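Local coordinates for SWD1-like protein (Myceliophthora thermophila, PDB 6E29) that probably serves, through its WD40 beta-propeller domain, as the Swd1 (Cps50) subunit of the COMPASS histone H3K4 methyltransferase complex, at residues 25-30 with 43-48; 105-110 with 143-148; 182-187 with 246-251. All blocks are in the same frame, centred on the assembly; numbering follows the deposited sequence.

The chain folds as a seven-bladed beta-propeller of four-stranded antiparallel sheets, and the three contacts follow one another along it in series. Contact 1 lies within one blade, between the first two strands 28-33 and 39-44. Contact 2 bridges two neighbouring blades through their outermost strands, 100-106 and 144-147. Contact 3 joins loops of two further neighbouring blades, one after strand 176-181 and the other after strand 239-243. Centres of contacts 1 and 3 are about 35 Å apart on opposite sides of the chain's centre; that of contact 2 is about 23 Å from contact 1 and about 24 Å from contact 3. Contact 1 joins strands inside a blade; contacts 2 and 3 join adjacent blades.

Contact 1: 25-30 with 43-48; sequences SGHSTC and GRVDGT
G43 O receives the backbone N-H of T29 at 2.7 Å, nearly straight (164°), and also a CA-H...O contact from S28 CA at 3.2 Å. G43 N in turn donates to C30 O, so T29 and C30 both face one glycine: a classic beta bulge at the start of the hairpin formed by strands 28-33 and 39-44. Beyond the bulge, toward the turn 44-47, V45 N donates to H27 O at 2.9 Å. V45 CG2 then packs obliquely against the H27 imidazole, 3.3 Å from its ND1, a buried nitrogen with no polar partner in the model; NE2 of the same ring is bonded to L334 O. T29 CG2 meets the same V45 methyl, while T29 OG1 bonds to I70 O. G26 and H27 probably represent the Gly-His pair of WD repeats, leading from the ring-closing strand 19-23 into the first strand of the next blade. R44, bent at chi3 (-34°), brings its guanidinium over G26, whose CA sits 3.8 Å above the centre of one face; T48 CB lies against the opposite face, toward its rim. Side-on, R44 NE donates to D46 OD1 and R44 NH2 to D46 OD2 (2.9 Å), a salt bridge across the turn 44-47. T48 N reaches D46 OD1 from the other side of the carboxylate plane at 3.2 Å, closing an Asx turn. With an alanine in place of R44, the D46 carboxylate would probably lose its paired cation and G26 the flat group lying against it.

Contact 2: 105-110 with 143-148; sequences VRFRAP and EVRYVL
Two neighbouring propeller blades are tied at their outermost strands, 100-106 and 144-147, where R145 reaches across to V105, R106 and F107. Its side chain runs extended from CG to NE, which carries the guanidinium to the backbone of the facing strand. There the group meets R106 O end-on: NH2 donates at 2.7 Å and NH1 at 2.8 Å, so one carbonyl oxygen accepts both. The oxygen lies close to the guanidinium plane, yet both nitrogens come from the same face of the peptide carbonyl, NH2 tilted from its plane and NH1 above it. The bonds are noticeably bent, 141° and 136° at hydrogen.

V105 supplies the lid: its CG1 sits 3.8 Å above the centre of one guanidinium face, and also touches the carboxylate of E143, 3.9 Å from OE2. F107 lies obliquely by the end of the arginine, its CD2 3.6 Å from R145 NH1; ring and guanidinium planes are 68° apart, and any cation-pi attraction is long and at most weak. F107 otherwise packs on F124, M134 and V136 in the blade that R145 belongs to, while the side chain of R106 turns to a salt bridge with E104.

From its own segment, E143 grips R145 side-on. A bend at chi2 brings OE2 to NE at 2.9 Å, met on the anti lone pair, and to NH2 at 2.7 Å. R145 NH2 is thus shared between a carboxylate and a backbone carbonyl. E143 and R106 O together probably fix the rotation of the guanidinium, and the acid probably offsets its charge, leaving the arginine to join the blades through a main-chain oxygen rather than through a partner of opposite charge.

Contact 3: 182-187 with 246-251; sequences TASGDH and NLSAAD
L247 makes the central touch, laying its CD1 over one face of the H187 imidazole while its CB stands 3.8 Å from H187 ND1. The same CD1 meets the methyl CG2 of T182 at 4.0 Å, the two side chains crossing at about a right angle. The second torsion of L247 places CD1 anti to CA (chi2 166°), over the ring and against the threonine methyl, so that the leucine bridges histidine and threonine. Beside this packing S248 CB rests next to two oxygens of the facing loop, 3.6 Å from S184 OG and 3.8 Å from D186 OD1.

Behind these side chains stands a tightly folded loop. S184 OG accepts from D186 N at 3.1 Å, almost straight at 167°, which makes an ST turn, and donates to D186 OD1 at 2.9 Å, approaching from above the carboxylate plane. A type I turn from T182 to G185 is closed by G185 N on T182 O, and T182 N pairs with H187 O at 3.0 Å, placing the threonine and the histidine at the two ends of the loop.

Further out, I199 of strand 196-201 touches both H187 and L247, and W119 NE1 holds A183 O. The loop 182-187 links the first two strands of its blade, and 246-251 belongs to the link between the third and fourth strands of the next, so two loops on the same face of the propeller meet where the blades adjoin. S184, D186 and S248 also touch a crystal neighbour, which may influence their exact placing.

S184 OG is engaged with D186 within its own loop, and between these two loops the contact rests on van der Waals packing of L247 and S248, with no charge pairing.

Contact 1: 25-30 with 43-48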
loop_
_atom_site.group_PDB
_atom_site.type_symbol
_atom_site.label_atom_id
_atom_site.label_comp_id
_atom_site.label_asym_id
_atom_site.label_seq_id
_atom_site.Cartn_x
_atom_site.Cartn_y
_atom_site.Cartn_z
ATOM N N SER B 25 -3.681 15.552 -14.646
ATOM C CA SER B 25 -3.055 15.101 -15.883
ATOM C C SER B 25 -3.605 13.702 -16.159
ATOM O O SER B 25 -3.212 12.743 -15.501
ATOM C CB SER B 25 -1.531 15.110 -15.772
ATOM O OG SER B 25 -0.962 14.547 -16.945
ATOM N N GLY B 26 -4.534 13.590 -17.097
ATOM C CA GLY B 26 -5.203 12.280 -17.239
ATOM C C GLY B 26 -6.016 11.949 -15.992
ATOM O O GLY B 26 -6.148 12.755 -15.071
ATOM N N HIS B 27 -6.572 10.725 -15.982
ATOM C CA HIS B 27 -7.377 10.242 -14.854
ATOM C C HIS B 27 -6.437 9.579 -13.841
ATOM O O HIS B 27 -5.967 8.463 -14.062
ATOM C CB HIS B 27 -8.435 9.265 -15.354
ATOM C CG HIS B 27 -9.501 8.946 -14.357
ATOM N ND1 HIS B 27 -9.294 8.126 -13.264
ATOM C CD2 HIS B 27 -10.798 9.332 -14.297
ATOM C CE1 HIS B 27 -10.421 8.016 -12.580
ATOM N NE2 HIS B 27 -11.347 8.742 -13.183
ATOM N N SER B 28 -6.184 10.248 -12.715
ATOM C CA SER B 28 -5.260 9.713 -11.725
ATOM C C SER B 28 -5.907 8.555 -10.971
ATOM O O SER B 28 -7.043 8.667 -10.504
ATOM C CB SER B 28 -4.839 10.809 -10.752
ATOM O OG SER B 28 -4.073 11.794 -11.431
ATOM N N THR B 29 -5.175 7.450 -10.835
ATOM C CA THR B 29 -5.655 6.317 -10.059
ATOM C C THR B 29 -4.904 6.158 -8.754
ATOM O O THR B 29 -5.383 5.447 -7.875
ATOM C CB THR B 29 -5.526 4.992 -10.828
ATOM O OG1 THR B 29 -4.155 4.771 -11.195
ATOM C CG2 THR B 29 -6.365 4.997 -12.052
ATOM N N CYS B 30 -3.763 6.816 -8.607
ATOM C CA CYS B 30 -2.906 6.637 -7.439
ATOM C C CYS B 30 -1.990 7.855 -7.343
ATOM O O CYS B 30 -1.620 8.411 -8.378
ATOM C CB CYS B 30 -2.133 5.319 -7.596
ATOM S SG CYS B 30 -0.715 4.950 -6.534
ATOM N N GLY B 43 -0.222 8.129 -11.002
ATOM C CA GLY B 43 -0.395 7.085 -12.006
ATOM C C GLY B 43 -1.794 7.258 -12.559
ATOM O O GLY B 43 -2.685 7.759 -11.852
ATOM N N ARG B 44 -1.979 6.887 -13.828
ATOM C CA ARG B 44 -3.210 7.175 -14.559
ATOM C C ARG B 44 -3.837 5.899 -15.083
ATOM O O ARG B 44 -3.197 4.841 -15.171
ATOM C CB ARG B 44 -2.960 8.155 -15.730
ATOM C CG ARG B 44 -1.818 9.119 -15.415
ATOM C CD ARG B 44 -1.690 10.306 -16.309
ATOM N NE ARG B 44 -2.048 10.068 -17.682
ATOM C CZ ARG B 44 -1.837 10.953 -18.662
ATOM N NH1 ARG B 44 -1.240 12.114 -18.397
ATOM N NH2 ARG B 44 -2.209 10.669 -19.904
ATOM N N VAL B 45 -5.115 6.034 -15.452
ATOM C CA VAL B 45 -5.866 4.919 -16.021
ATOM C C VAL B 45 -5.127 4.334 -17.214
ATOM O O VAL B 45 -5.120 3.114 -17.417
ATOM C CB VAL B 45 -7.277 5.377 -16.423
ATOM C CG1 VAL B 45 -7.946 4.337 -17.345
ATOM C CG2 VAL B 45 -8.114 5.668 -15.210
ATOM N N ASP B 46 -4.498 5.200 -18.034
ATOM C CA ASP B 46 -3.861 4.725 -19.264
ATOM C C ASP B 46 -2.432 4.203 -19.059
ATOM O O ASP B 46 -1.727 3.972 -20.046
ATOM C CB ASP B 46 -3.851 5.824 -20.333
ATOM C CG ASP B 46 -3.035 7.042 -19.926
ATOM O OD1 ASP B 46 -2.552 7.112 -18.779
ATOM O OD2 ASP B 46 -2.850 7.937 -20.776
ATOM N N GLY B 47 -1.981 4.026 -17.826
ATOM C CA GLY B 47 -0.663 3.492 -17.573
ATOM C C GLY B 47 0.440 4.524 -17.513
ATOM O O GLY B 47 1.567 4.183 -17.130
ATOM N N THR B 48 0.155 5.781 -17.838
ATOM C CA THR B 48 1.187 6.801 -17.724
ATOM C C THR B 48 1.431 7.174 -16.259
ATOM O O THR B 48 0.513 7.179 -15.436
ATOM C CB THR B 48 0.805 8.049 -18.521
ATOM O OG1 THR B 48 0.465 7.677 -19.857
ATOM C CG2 THR B 48 1.963 9.042 -18.551
#

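Contact 2: 105-110 with 143-148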
loop_
_atom_site.group_PDB
_atom_site.type_symbol
_atom_site.label_atom_id
_atom_site.label_comp_id
_atom_site.label_asym_id
_atom_site.label_seq_id
_atom_site.Cartn_x
_atom_site.Cartn_y
_atom_site.Cartn_z
ATOM N N VAL B 105 9.778 -5.817 -14.829
ATOM C CA VAL B 105 9.430 -7.189 -14.461
ATOM C C VAL B 105 7.963 -7.431 -14.805
ATOM O O VAL B 105 7.086 -6.678 -14.359
ATOM C CB VAL B 105 9.690 -7.453 -12.965
ATOM C CG1 VAL B 105 9.395 -8.946 -12.599
ATOM C CG2 VAL B 105 11.121 -7.046 -12.585
ATOM N N ARG B 106 7.703 -8.468 -15.612
ATOM C CA ARG B 106 6.352 -8.831 -16.034
ATOM C C ARG B 106 5.883 -10.104 -15.333
ATOM O O ARG B 106 6.582 -11.125 -15.347
ATOM C CB ARG B 106 6.287 -9.000 -17.556
ATOM C CG ARG B 106 6.897 -7.795 -18.273
ATOM C CD ARG B 106 6.867 -7.958 -19.789
ATOM N NE ARG B 106 8.222 -7.935 -20.353
ATOM C CZ ARG B 106 8.917 -6.821 -20.558
ATOM N NH1 ARG B 106 8.369 -5.665 -20.255
ATOM N NH2 ARG B 106 10.148 -6.864 -21.078
ATOM N N PHE B 107 4.696 -10.050 -14.747
ATOM C CA PHE B 107 4.132 -11.190 -14.036
ATOM C C PHE B 107 3.052 -11.840 -14.898
ATOM O O PHE B 107 2.877 -11.503 -16.065
ATOM C CB PHE B 107 3.593 -10.759 -12.668
ATOM C CG PHE B 107 4.658 -10.269 -11.724
ATOM C CD1 PHE B 107 4.941 -8.911 -11.622
ATOM C CD2 PHE B 107 5.412 -11.171 -10.973
ATOM C CE1 PHE B 107 5.944 -8.446 -10.777
ATOM C CE2 PHE B 107 6.418 -10.718 -10.117
ATOM C CZ PHE B 107 6.679 -9.333 -10.019
ATOM N N ARG B 108 2.290 -12.767 -14.322
ATOM C CA ARG B 108 1.233 -13.451 -15.062
ATOM C C ARG B 108 -0.160 -13.041 -14.586
ATOM O O ARG B 108 -1.139 -13.753 -14.843
ATOM C CB ARG B 108 1.411 -14.968 -14.966
ATOM C CG ARG B 108 2.861 -15.449 -14.839
ATOM C CD ARG B 108 2.916 -16.972 -14.571
ATOM N NE ARG B 108 2.052 -17.355 -13.440
ATOM C CZ ARG B 108 2.471 -17.902 -12.291
ATOM N NH1 ARG B 108 3.759 -18.169 -12.093
ATOM N NH2 ARG B 108 1.596 -18.203 -11.333
ATOM N N ALA B 109 -0.271 -11.882 -13.946
ATOM C CA ALA B 109 -1.472 -11.489 -13.226
ATOM C C ALA B 109 -1.377 -10.010 -12.894
ATOM O O ALA B 109 -0.268 -9.458 -12.776
ATOM C CB ALA B 109 -1.648 -12.318 -11.941
ATOM N N PRO B 110 -2.514 -9.335 -12.740
ATOM C CA PRO B 110 -2.504 -7.942 -12.271
ATOM C C PRO B 110 -1.774 -7.803 -10.940
ATOM O O PRO B 110 -1.832 -8.682 -10.072
ATOM C CB PRO B 110 -3.995 -7.607 -12.106
ATOM C CG PRO B 110 -4.703 -8.572 -13.065
ATOM C CD PRO B 110 -3.872 -9.829 -13.054
ATOM N N GLU B 143 15.716 -10.313 -13.852
ATOM C CA GLU B 143 15.489 -10.420 -12.424
ATOM C C GLU B 143 15.677 -11.861 -11.926
ATOM O O GLU B 143 15.752 -12.831 -12.689
ATOM C CB GLU B 143 14.083 -9.949 -12.101
ATOM C CG GLU B 143 12.979 -10.899 -12.575
ATOM C CD GLU B 143 12.656 -10.792 -14.061
ATOM O OE1 GLU B 143 13.329 -10.043 -14.809
ATOM O OE2 GLU B 143 11.692 -11.457 -14.479
ATOM N N VAL B 144 15.734 -11.984 -10.607
ATOM C CA VAL B 144 15.590 -13.265 -9.933
ATOM C C VAL B 144 14.347 -13.161 -9.060
ATOM O O VAL B 144 14.251 -12.264 -8.215
ATOM C CB VAL B 144 16.823 -13.628 -9.098
ATOM C CG1 VAL B 144 16.721 -15.135 -8.644
ATOM C CG2 VAL B 144 18.094 -13.327 -9.855
ATOM N N ARG B 145 13.395 -14.064 -9.267
ATOM C CA ARG B 145 12.139 -14.006 -8.546
ATOM C C ARG B 145 12.132 -15.084 -7.466
ATOM O O ARG B 145 12.691 -16.164 -7.649
ATOM C CB ARG B 145 10.947 -14.230 -9.487
ATOM C CG ARG B 145 11.005 -13.486 -10.792
ATOM C CD ARG B 145 9.687 -13.560 -11.562
ATOM N NE ARG B 145 9.862 -12.966 -12.890
ATOM C CZ ARG B 145 8.862 -12.588 -13.681
ATOM N NH1 ARG B 145 7.612 -12.754 -13.285
ATOM N NH2 ARG B 145 9.109 -12.046 -14.860
ATOM N N TYR B 146 11.470 -14.791 -6.348
ATOM C CA TYR B 146 11.329 -15.731 -5.241
ATOM C C TYR B 146 9.872 -15.789 -4.835
ATOM O O TYR B 146 9.276 -14.736 -4.578
ATOM C CB TYR B 146 12.153 -15.289 -4.050
ATOM C CG TYR B 146 13.617 -15.256 -4.374
ATOM C CD1 TYR B 146 14.217 -14.096 -4.797
ATOM C CD2 TYR B 146 14.397 -16.404 -4.255
ATOM C CE1 TYR B 146 15.555 -14.054 -5.093
ATOM C CE2 TYR B 146 15.732 -16.382 -4.561
ATOM C CZ TYR B 146 16.307 -15.187 -4.969
ATOM O OH TYR B 146 17.643 -15.119 -5.297
ATOM N N VAL B 147 9.288 -16.990 -4.781
ATOM C CA VAL B 147 7.875 -17.083 -4.389
ATOM C C VAL B 147 7.749 -16.810 -2.892
ATOM O O VAL B 147 8.534 -17.322 -2.079
ATOM C CB VAL B 147 7.282 -18.464 -4.729
ATOM C CG1 VAL B 147 5.791 -18.528 -4.269
ATOM C CG2 VAL B 147 7.385 -18.778 -6.167
ATOM N N LEU B 148 6.800 -16.073 -2.534
ATOM C CA LEU B 148 6.588 -15.873 -1.100
ATOM C C LEU B 148 5.375 -16.665 -0.625
ATOM O O LEU B 148 4.458 -16.947 -1.411
ATOM C CB LEU B 148 6.373 -14.381 -0.784
ATOM C CG LEU B 148 7.555 -13.423 -0.821
ATOM C CD1 LEU B 148 7.024 -12.003 -0.642
ATOM C CD2 LEU B 148 8.531 -13.765 0.303
#

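Contact 3: 182-187 with 246-251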
loop_
_atom_site.group_PDB
_atom_site.type_symbol
_atom_site.label_atom_id
_atom_site.label_comp_id
_atom_site.label_asym_id
_atom_site.label_seq_id
_atom_site.Cartn_x
_atom_site.Cartn_y
_atom_site.Cartn_z
ATOM N N THR B 182 8.849 -4.109 6.701
ATOM C CA THR B 182 9.135 -3.403 7.946
ATOM C C THR B 182 10.258 -2.388 7.686
ATOM O O THR B 182 10.889 -2.400 6.630
ATOM C CB THR B 182 9.550 -4.350 9.058
ATOM O OG1 THR B 182 10.790 -4.990 8.695
ATOM C CG2 THR B 182 8.426 -5.380 9.337
ATOM N N ALA B 183 10.512 -1.516 8.676
ATOM C CA ALA B 183 11.410 -0.383 8.456
ATOM C C ALA B 183 12.821 -0.846 8.147
ATOM O O ALA B 183 13.538 -0.193 7.368
ATOM C CB ALA B 183 11.418 0.551 9.673
ATOM N N SER B 184 13.248 -1.959 8.748
ATOM C CA SER B 184 14.617 -2.420 8.529
ATOM C C SER B 184 14.771 -3.147 7.211
ATOM O O SER B 184 15.906 -3.325 6.748
ATOM C CB SER B 184 15.073 -3.379 9.645
ATOM O OG SER B 184 14.324 -4.603 9.574
ATOM N N GLY B 185 13.665 -3.641 6.664
ATOM C CA GLY B 185 13.669 -4.472 5.498
ATOM C C GLY B 185 13.836 -5.958 5.791
ATOM O O GLY B 185 13.695 -6.766 4.859
ATOM N N ASP B 186 14.058 -6.344 7.055
ATOM C CA ASP B 186 14.273 -7.762 7.360
ATOM C C ASP B 186 12.997 -8.610 7.324
ATOM O O ASP B 186 13.094 -9.846 7.250
ATOM C CB ASP B 186 14.936 -7.937 8.737
ATOM C CG ASP B 186 16.305 -7.272 8.831
ATOM O OD1 ASP B 186 16.502 -6.495 9.792
ATOM O OD2 ASP B 186 17.173 -7.493 7.946
ATOM N N HIS B 187 11.819 -7.992 7.405
ATOM C CA HIS B 187 10.556 -8.717 7.394
ATOM C C HIS B 187 9.583 -8.068 6.433
ATOM O O HIS B 187 9.689 -6.885 6.088
ATOM C CB HIS B 187 9.922 -8.768 8.781
ATOM C CG HIS B 187 10.748 -9.523 9.770
ATOM N ND1 HIS B 187 11.799 -8.946 10.463
ATOM C CD2 HIS B 187 10.733 -10.828 10.120
ATOM C CE1 HIS B 187 12.373 -9.864 11.221
ATOM N NE2 HIS B 187 11.747 -11.014 11.029
ATOM N N ASN B 246 8.639 -5.818 18.208
ATOM C CA ASN B 246 10.089 -5.762 18.190
ATOM C C ASN B 246 10.606 -6.919 17.339
ATOM O O ASN B 246 10.727 -8.049 17.823
ATOM C CB ASN B 246 10.571 -5.870 19.636
ATOM C CG ASN B 246 11.965 -5.341 19.840
ATOM O OD1 ASN B 246 12.597 -4.819 18.909
ATOM N ND2 ASN B 246 12.442 -5.416 21.106
ATOM N N LEU B 247 10.888 -6.665 16.057
ATOM C CA LEU B 247 11.296 -7.740 15.161
ATOM C C LEU B 247 12.796 -7.729 14.918
ATOM O O LEU B 247 13.457 -8.651 15.324
ATOM C CB LEU B 247 10.575 -7.662 13.821
ATOM C CG LEU B 247 9.093 -8.009 13.965
ATOM C CD1 LEU B 247 8.373 -7.577 12.670
ATOM C CD2 LEU B 247 8.844 -9.471 14.312
ATOM N N SER B 248 13.339 -6.677 14.297
ATOM C CA SER B 248 14.718 -6.667 13.797
ATOM C C SER B 248 15.782 -6.874 14.883
ATOM O O SER B 248 16.976 -7.034 14.577
ATOM C CB SER B 248 14.968 -5.362 13.030
ATOM O OG SER B 248 14.559 -4.227 13.778
ATOM N N ALA B 249 15.348 -6.908 16.146
ATOM C CA ALA B 249 16.219 -7.145 17.283
ATOM C C ALA B 249 16.761 -8.576 17.277
ATOM O O ALA B 249 16.109 -9.520 16.797
ATOM C CB ALA B 249 15.456 -6.880 18.578
ATOM N N ALA B 250 17.965 -8.724 17.851
ATOM C CA ALA B 250 18.639 -10.014 17.946
ATOM C C ALA B 250 17.946 -11.002 18.879
ATOM O O ALA B 250 18.188 -12.205 18.768
ATOM C CB ALA B 250 20.081 -9.814 18.422
ATOM N N ASP B 251 17.131 -10.530 19.824
ATOM C CA ASP B 251 16.440 -11.458 20.714
ATOM C C ASP B 251 15.428 -12.290 19.943
ATOM O O ASP B 251 15.252 -13.479 20.223
ATOM C CB ASP B 251 15.728 -10.709 21.844
ATOM C CG ASP B 251 16.661 -9.834 22.664
ATOM O OD1 ASP B 251 16.462 -8.598 22.650
ATOM O OD2 ASP B 251 17.569 -10.376 23.334
#